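Local coordinates for uncharacterized protein (Bacteroides cellulosilyticus, PDB 5JVK), which belongs to glycoside hydrolase family 39 and probably hydrolyses O-glycosidic linkages in carbohydrates, at residues P103-G107 and Y361-R365; F130-T135 and G166-L170; W139-E143 and G199-A203. All blocks are in the same frame, centred on the assembly; numbering follows the deposited sequence.

Contact 1 of 3, residues P103-G107 and Y361-R365; sequences PLDMG and YLLSR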
loop_
_atom_site.group_PDB
_atom_site.type_symbol
_atom_site.label_atom_id
_atom_site.label_comp_id
_atom_site.label_asym_id
_atom_site.label_seq_id
_atom_site.Cartn_x
_atom_site.Cartn_y
_atom_site.Cartn_z
ATOM N N PRO A 103 7.973 -8.274 1.255
ATOM C CA PRO A 103 8.595 -7.048 0.743
ATOM C C PRO A 103 8.760 -5.952 1.795
ATOM O O PRO A 103 7.777 -5.484 2.370
ATOM C CB PRO A 103 7.632 -6.599 -0.358
ATOM C CG PRO A 103 7.015 -7.860 -0.834
ATOM C CD PRO A 103 6.851 -8.704 0.395
ATOM N N LEU A 104 10.010 -5.559 2.023
ATOM C CA LEU A 104 10.373 -4.517 2.982
ATOM C C LEU A 104 10.043 -3.104 2.491
ATOM O O LEU A 104 10.074 -2.164 3.287
ATOM C CB LEU A 104 11.865 -4.606 3.324
ATOM C CG LEU A 104 12.333 -5.917 3.977
ATOM C CD1 LEU A 104 13.852 -5.982 4.038
ATOM C CD2 LEU A 104 11.739 -6.084 5.370
ATOM N N ASP A 105 9.749 -2.960 1.194
ATOM C CA ASP A 105 9.339 -1.678 0.598
ATOM C C ASP A 105 7.821 -1.504 0.414
ATOM O O ASP A 105 7.376 -0.417 0.045
ATOM C CB ASP A 105 10.081 -1.421 -0.732
ATOM C CG ASP A 105 9.836 -2.501 -1.789
ATOM O OD1 ASP A 105 9.247 -3.560 -1.480
ATOM O OD2 ASP A 105 10.265 -2.293 -2.941
ATOM N N MET A 106 7.035 -2.551 0.670
ATOM C CA MET A 106 5.573 -2.456 0.586
ATOM C C MET A 106 4.999 -1.914 1.888
ATOM O O MET A 106 5.137 -2.543 2.935
ATOM C CB MET A 106 4.929 -3.816 0.268
ATOM C CG MET A 106 4.975 -4.194 -1.206
ATOM S SD MET A 106 4.020 -5.664 -1.642
ATOM C CE MET A 106 2.350 -5.160 -1.230
ATOM N N GLY A 107 4.357 -0.750 1.810
ATOM C CA GLY A 107 3.627 -0.168 2.934
ATOM C C GLY A 107 2.177 0.079 2.566
ATOM O O GLY A 107 1.799 -0.048 1.401
ATOM N N TYR A 361 4.125 -1.694 -7.636
ATOM C CA TYR A 361 5.185 -2.336 -6.851
ATOM C C TYR A 361 6.203 -3.076 -7.722
ATOM O O TYR A 361 7.389 -3.116 -7.388
ATOM C CB TYR A 361 4.589 -3.247 -5.773
ATOM C CG TYR A 361 3.900 -2.465 -4.677
ATOM C CD1 TYR A 361 4.632 -1.641 -3.829
ATOM C CD2 TYR A 361 2.518 -2.531 -4.496
ATOM C CE1 TYR A 361 4.015 -0.912 -2.826
ATOM C CE2 TYR A 361 1.888 -1.803 -3.492
ATOM C CZ TYR A 361 2.645 -0.995 -2.659
ATOM O OH TYR A 361 2.045 -0.266 -1.660
ATOM N N LEU A 362 5.744 -3.634 -8.842
ATOM C CA LEU A 362 6.642 -4.253 -9.818
ATOM C C LEU A 362 7.530 -3.215 -10.506
ATOM O O LEU A 362 8.739 -3.422 -10.623
ATOM C CB LEU A 362 5.854 -5.063 -10.852
ATOM C CG LEU A 362 5.198 -6.332 -10.296
ATOM C CD1 LEU A 362 4.096 -6.831 -11.222
ATOM C CD2 LEU A 362 6.224 -7.427 -10.050
ATOM N N LEU A 363 6.940 -2.104 -10.944
ATOM C CA LEU A 363 7.720 -1.002 -11.528
ATOM C C LEU A 363 8.595 -0.276 -10.490
ATOM O O LEU A 363 9.700 0.163 -10.814
ATOM C CB LEU A 363 6.811 -0.003 -12.251
ATOM C CG LEU A 363 6.143 -0.508 -13.534
ATOM C CD1 LEU A 363 5.048 0.451 -13.979
ATOM C CD2 LEU A 363 7.153 -0.711 -14.656
ATOM N N SER A 364 8.106 -0.150 -9.257
ATOM C CA SER A 364 8.889 0.466 -8.175
ATOM C C SER A 364 10.176 -0.317 -7.887
ATOM O O SER A 364 11.253 0.271 -7.797
ATOM C CB SER A 364 8.051 0.601 -6.903
ATOM O OG SER A 364 8.831 1.059 -5.814
ATOM N N ARG A 365 10.059 -1.638 -7.765
ATOM C CA ARG A 365 11.223 -2.510 -7.581
ATOM C C ARG A 365 12.149 -2.499 -8.804
ATOM O O ARG A 365 13.373 -2.544 -8.655
ATOM C CB ARG A 365 10.774 -3.944 -7.266
ATOM C CG ARG A 365 11.876 -4.895 -6.802
ATOM C CD ARG A 365 12.378 -4.581 -5.399
ATOM N NE ARG A 365 11.347 -4.777 -4.380
ATOM C CZ ARG A 365 10.951 -5.955 -3.889
ATOM N NH1 ARG A 365 11.479 -7.100 -4.317
ATOM N NH2 ARG A 365 10.001 -5.990 -2.958
HETATM O O HOH W 1 8.092 -1.898 -4.757
HETATM O O HOH W 2 10.237 0.539 -3.493
#
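Met106 lies over one face of the Tyr361 ring, its side chain running at about a right angle to that of the tyrosine. CG is the closer atom, 3.9 Å from the centroid of the Tyr361 ring and 20° off its normal, which makes a CH-pi contact. Met106 SD lies over the same face, 4.5 Å from the centroid of the Tyr361 ring, so the pair also qualifies as a Met-aromatic contact. Beside this apolar part stands a salt bridge. Arg365 grips Asp105 side-on, one nitrogen to each oxygen: NH2 reaches OD1 of Asp105 at 2.9 Å, and NE reaches OD2 of Asp105 at 3.1 Å. Both oxygens lie close to the guanidinium plane. The nitrogens meet them on the syn side but clearly out of the carboxylate plane, in keeping with the 41° between the two flat groups. Bends at chi2 and chi3 fold the arginine round to the carboxylate. Pro103 CB flanks the same guanidinium at its edge, 3.6 Å from Arg365 NH2. Water surrounds more of the buried carboxylate: one molecule lies within bonding distance of Asp105 OD2 and Tyr361 O, and a second sits between Ser364 OG, 2.8 Å away, and Asp105 OD2. Arg365 is held further by the carbonyls of Tyr418 and Lys416, and Tyr361 OH by that of Val373. The contact thus fastens helix 350-366 to the start of strand 106-109, first of the eight-stranded barrel, with strand 373-375 and helix 403-415 alongside.

Contact 2 of 3, residues F130-T135 and G166-L170; sequences FTRIRT and GIKPL
Lys168 O is approached by three groups: water 3 donates to it at 3.0 Å, Ile133 N makes a weak hydrogen bond of 3.5 Å to it, and Arg132 CA sends it a CA-H...O contact. Water 3 in turn accepts from Arg132 NH1, so it ties the arginine to the opposite backbone. Further along, Leu170 N meets Ile133 O at 2.8 Å in a nearly straight bond (175°), and Thr135 N reaches Leu170 O at 3.3 Å. At the other end Lys168 N bonds Thr131 O at 2.9 Å, the donor tilted 27° from the carbonyl plane. The alternation of donor and acceptor is that of a parallel pair, here strands two and three of a (beta/alpha)8 barrel. Ile133 and Pro169 share the face turned to helices 118-127 and 153-164. With CG1 of Ile133 set between the backbone N and carbonyl carbon (chi1 60°), the CG1-CD1 branch falls on the Pro169 side, and Ile133 CD1 comes within 3.7 Å of Pro169 CB. Arg132, Lys168, Arg134 and Leu170 take the other face. Arg132 and Lys168 run side by side with both chains extended; water 4 accepts from Arg132 NH1 and Lys168 NZ and may ease the like charges, while Arg132 NE is held by Leu104 O. Leu170 CD2 lies 3.8 Å from Arg134 CG, beside a guanidinium that is salt-bridged to Glu219 and Glu340.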
loop_
_atom_site.group_PDB
_atom_site.type_symbol
_atom_site.label_atom_id
_atom_site.label_comp_id
_atom_site.label_asym_id
_atom_site.label_seq_id
_atom_site.Cartn_x
_atom_site.Cartn_y
_atom_site.Cartn_z
ATOM N N PHE A 130 2.146 -6.659 3.477
ATOM C CA PHE A 130 2.793 -5.399 3.845
ATOM C C PHE A 130 3.705 -5.555 5.064
ATOM O O PHE A 130 3.404 -6.327 5.981
ATOM C CB PHE A 130 1.746 -4.320 4.131
ATOM C CG PHE A 130 0.878 -3.983 2.947
ATOM C CD1 PHE A 130 1.375 -3.211 1.899
ATOM C CD2 PHE A 130 -0.443 -4.424 2.884
ATOM C CE1 PHE A 130 0.578 -2.895 0.807
ATOM C CE2 PHE A 130 -1.247 -4.111 1.797
ATOM C CZ PHE A 130 -0.737 -3.343 0.756
ATOM N N THR A 131 4.823 -4.827 5.051
ATOM C CA THR A 131 5.754 -4.746 6.186
ATOM C C THR A 131 5.837 -3.352 6.819
ATOM O O THR A 131 6.584 -3.158 7.781
ATOM C CB THR A 131 7.175 -5.135 5.751
ATOM O OG1 THR A 131 7.610 -4.252 4.712
ATOM C CG2 THR A 131 7.208 -6.568 5.261
ATOM N N ARG A 132 5.095 -2.385 6.273
ATOM C CA ARG A 132 5.045 -1.030 6.818
ATOM C C ARG A 132 3.611 -0.523 6.838
ATOM O O ARG A 132 2.792 -0.923 6.009
ATOM C CB ARG A 132 5.897 -0.079 5.978
ATOM C CG ARG A 132 7.378 -0.416 5.939
ATOM C CD ARG A 132 8.116 0.552 5.036
ATOM N NE ARG A 132 9.525 0.198 4.854
ATOM C CZ ARG A 132 10.504 0.439 5.727
ATOM N NH1 ARG A 132 10.264 1.039 6.894
ATOM N NH2 ARG A 132 11.747 0.070 5.430
ATOM N N ILE A 133 3.312 0.350 7.798
ATOM C CA ILE A 133 2.042 1.077 7.822
ATOM C C ILE A 133 2.284 2.552 8.111
ATOM O O ILE A 133 3.248 2.906 8.785
ATOM C CB ILE A 133 1.018 0.486 8.823
ATOM C CG1 ILE A 133 1.542 0.512 10.275
ATOM C CG2 ILE A 133 0.613 -0.920 8.394
ATOM C CD1 ILE A 133 1.134 1.730 11.084
ATOM N N ARG A 134 1.410 3.399 7.576
ATOM C CA ARG A 134 1.457 4.837 7.808
ATOM C C ARG A 134 0.161 5.271 8.471
ATOM O O ARG A 134 -0.921 4.870 8.039
ATOM C CB ARG A 134 1.648 5.590 6.491
ATOM C CG ARG A 134 1.719 7.106 6.627
ATOM C CD ARG A 134 2.076 7.722 5.291
ATOM N NE ARG A 134 2.176 9.184 5.319
ATOM C CZ ARG A 134 1.220 10.047 4.960
ATOM N NH1 ARG A 134 0.016 9.645 4.547
ATOM N NH2 ARG A 134 1.471 11.349 5.021
ATOM N N THR A 135 0.271 6.089 9.514
ATOM C CA THR A 135 -0.907 6.686 10.137
ATOM C C THR A 135 -0.597 8.035 10.778
ATOM O O THR A 135 0.564 8.388 10.991
ATOM C CB THR A 135 -1.567 5.724 11.145
ATOM O OG1 THR A 135 -2.872 6.211 11.481
ATOM C CG2 THR A 135 -0.726 5.562 12.410
ATOM N N GLY A 166 4.909 -7.960 12.867
ATOM C CA GLY A 166 6.231 -7.705 12.290
ATOM C C GLY A 166 6.247 -6.572 11.284
ATOM O O GLY A 166 6.796 -6.715 10.190
ATOM N N ILE A 167 5.644 -5.448 11.662
ATOM C CA ILE A 167 5.452 -4.310 10.769
ATOM C C ILE A 167 6.105 -3.072 11.390
ATOM O O ILE A 167 5.924 -2.810 12.578
ATOM C CB ILE A 167 3.943 -4.080 10.509
ATOM C CG1 ILE A 167 3.377 -5.220 9.648
ATOM C CG2 ILE A 167 3.689 -2.740 9.827
ATOM C CD1 ILE A 167 1.866 -5.327 9.661
ATOM N N LYS A 168 6.863 -2.330 10.583
ATOM C CA LYS A 168 7.487 -1.076 11.016
ATOM C C LYS A 168 6.530 0.096 10.776
ATOM O O LYS A 168 6.262 0.431 9.619
ATOM C CB LYS A 168 8.784 -0.821 10.248
ATOM C CG LYS A 168 9.903 -1.800 10.553
ATOM C CD LYS A 168 11.197 -1.348 9.896
ATOM C CE LYS A 168 12.255 -2.440 9.925
ATOM N NZ LYS A 168 13.424 -2.090 9.069
ATOM N N PRO A 169 6.020 0.736 11.853
ATOM C CA PRO A 169 5.108 1.858 11.628
ATOM C C PRO A 169 5.839 3.163 11.298
ATOM O O PRO A 169 6.875 3.458 11.898
ATOM C CB PRO A 169 4.348 1.978 12.957
ATOM C CG PRO A 169 5.130 1.199 13.961
ATOM C CD PRO A 169 6.305 0.558 13.287
ATOM N N LEU A 170 5.293 3.906 10.332
ATOM C CA LEU A 170 5.737 5.256 9.986
ATOM C C LEU A 170 4.638 6.216 10.428
ATOM O O LEU A 170 3.465 5.964 10.165
ATOM C CB LEU A 170 5.968 5.356 8.478
ATOM C CG LEU A 170 6.505 6.670 7.882
ATOM C CD1 LEU A 170 7.375 6.393 6.663
ATOM C CD2 LEU A 170 5.392 7.646 7.511
HETATM O O HOH W 3 7.939 2.262 7.954
HETATM O O HOH W 4 12.833 1.061 8.448
#

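Contact 3 of 3, residues W139-E143 and G199-A203; sequences WEHVE and GCANA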
loop_
_atom_site.group_PDB
_atom_site.type_symbol
_atom_site.label_atom_id
_atom_site.label_comp_id
_atom_site.label_asym_id
_atom_site.label_seq_id
_atom_site.Cartn_x
_atom_site.Cartn_y
_atom_site.Cartn_z
ATOM N N TRP A 139 -0.658 16.880 16.404
ATOM C CA TRP A 139 0.029 17.746 17.376
ATOM C C TRP A 139 -0.942 18.190 18.477
ATOM O O TRP A 139 -0.611 18.142 19.662
ATOM C CB TRP A 139 0.624 18.952 16.631
ATOM C CG TRP A 139 1.363 19.987 17.449
ATOM C CD1 TRP A 139 1.831 19.866 18.727
ATOM C CD2 TRP A 139 1.754 21.291 17.003
ATOM N NE1 TRP A 139 2.464 21.024 19.112
ATOM C CE2 TRP A 139 2.431 21.914 18.072
ATOM C CE3 TRP A 139 1.583 22.000 15.806
ATOM C CZ2 TRP A 139 2.945 23.213 17.979
ATOM C CZ3 TRP A 139 2.091 23.291 15.713
ATOM C CH2 TRP A 139 2.762 23.885 16.797
ATOM N N GLU A 140 -2.140 18.597 18.060
ATOM C CA GLU A 140 -3.269 18.898 18.957
ATOM C C GLU A 140 -3.483 17.842 20.052
ATOM O O GLU A 140 -3.614 18.180 21.230
ATOM C CB GLU A 140 -4.549 19.050 18.120
ATOM C CG GLU A 140 -5.773 19.556 18.868
ATOM C CD GLU A 140 -6.904 19.945 17.929
ATOM O OE1 GLU A 140 -6.667 20.766 17.013
ATOM O OE2 GLU A 140 -8.031 19.435 18.107
ATOM N N HIS A 141 -3.506 16.572 19.655
ATOM C CA HIS A 141 -3.722 15.463 20.589
ATOM C C HIS A 141 -2.511 15.153 21.486
ATOM O O HIS A 141 -2.696 14.691 22.613
ATOM C CB HIS A 141 -4.165 14.197 19.838
ATOM C CG HIS A 141 -5.483 14.335 19.137
ATOM N ND1 HIS A 141 -5.799 13.627 17.997
ATOM C CD2 HIS A 141 -6.563 15.106 19.410
ATOM C CE1 HIS A 141 -7.019 13.948 17.603
ATOM N NE2 HIS A 141 -7.504 14.845 18.442
ATOM N N VAL A 142 -1.292 15.400 21.000
ATOM C CA VAL A 142 -0.076 15.178 21.811
ATOM C C VAL A 142 0.155 16.284 22.850
ATOM O O VAL A 142 0.583 15.988 23.967
ATOM C CB VAL A 142 1.186 14.932 20.929
ATOM C CG1 VAL A 142 2.492 15.332 21.617
ATOM C CG2 VAL A 142 1.257 13.463 20.555
ATOM N N GLU A 143 -0.123 17.535 22.481
ATOM C CA GLU A 143 0.058 18.691 23.364
ATOM C C GLU A 143 -1.291 19.417 23.539
ATOM O O GLU A 143 -1.547 20.414 22.860
ATOM C CB GLU A 143 1.140 19.617 22.777
ATOM C CG GLU A 143 1.531 20.812 23.639
ATOM C CD GLU A 143 2.718 21.600 23.088
ATOM O OE1 GLU A 143 3.112 21.392 21.921
ATOM O OE2 GLU A 143 3.262 22.451 23.822
ATOM N N GLY A 199 7.405 24.891 19.918
ATOM C CA GLY A 199 6.351 24.040 20.466
ATOM C C GLY A 199 6.107 22.781 19.657
ATOM O O GLY A 199 5.890 21.712 20.225
ATOM N N CYS A 200 6.142 22.920 18.331
ATOM C CA CYS A 200 6.020 21.790 17.403
ATOM C C CYS A 200 7.204 20.837 17.536
ATOM O O CYS A 200 7.021 19.618 17.591
ATOM C CB CYS A 200 5.925 22.295 15.957
ATOM S SG CYS A 200 5.500 21.044 14.719
ATOM N N ALA A 201 8.410 21.405 17.593
ATOM C CA ALA A 201 9.648 20.631 17.737
ATOM C C ALA A 201 9.708 19.823 19.029
ATOM O O ALA A 201 10.065 18.643 19.006
ATOM C CB ALA A 201 10.855 21.550 17.642
ATOM N N ASN A 202 9.358 20.457 20.146
ATOM C CA ASN A 202 9.353 19.785 21.449
ATOM C C ASN A 202 8.197 18.790 21.602
ATOM O O ASN A 202 8.321 17.821 22.354
ATOM C CB ASN A 202 9.323 20.807 22.593
ATOM C CG ASN A 202 10.587 21.653 22.660
ATOM O OD1 ASN A 202 11.693 21.164 22.425
ATOM N ND2 ASN A 202 10.430 22.929 22.999
ATOM N N ALA A 203 7.087 19.028 20.900
ATOM C CA ALA A 203 5.950 18.095 20.897
ATOM C C ALA A 203 6.281 16.791 20.174
ATOM O O ALA A 203 5.960 15.707 20.666
ATOM C CB ALA A 203 4.727 18.744 20.267
#
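Chi1 of 179° swings the Trp139 indole, its CG opposite the backbone N, out against Gly199, Cys200 and Ala203, and a chi1 of -175° with an extended chain sends the Glu143 carboxylate the same way. The setting is the C-terminal side of the (beta/alpha)8 barrel: the short helix 139-142 follows the second strand, and it packs on helix 194-211, which comes after the third. Cys200 lies over one face of the benzene part: Cys200 CB makes a CH-pi contact 3.8 Å from the centroid of the six-membered ring of Trp139, and Cys200 SG, 4.2 Å from the same point, a sulfur-aromatic one. The backbone comes close as well, Trp139 CZ2 standing 3.2 Å from Cys200 N, and Gly199 presents only backbone to the indole. Ala203 sits by the pyrrole part, its CB 3.5 Å from Trp139 CD1, while Val142 CG1 packs against Ala203 O at 3.6 Å. Phe173 of strand 168-174 also touches Trp139, Cys200 and Ala203, joining the pair to the barrel wall. Glu143 OE2 is bonded by Tyr181 OH and Gly147 N, which should hold the carboxylate in place. Its other oxygen fixes the indole edge: Trp139 NE1 donates to Glu143 OE1 at 2.9 Å with a 162° angle, entering on the anti side of that oxygen and close to the ring plane.

Overall arrangement
Contacts 1 and 2 belong to one (beta/alpha)8 barrel and meet directly, their centres 13 Å apart: strands 106-109 and 132-138 are neighbours in the sheet, and Pro103 O lies 2.7 Å from Thr131 OG1, probably hydrogen-bonded. Contact 3 is more remote, its centre 22 Å from that of contact 2 and 32 Å from that of contact 1, yet its helices follow the very strands, 132-138 and 168-174, paired in contact 2. The Arg134 side chain of contact 2, bonded to Glu219, Glu340 and Asn222, lies about 4 Å from a glycerol, probably from the crystallisation liquor, that may mark a pocket. As in (beta/alpha)8 glycosidases generally, the active site probably lies at the C-terminal strand ends.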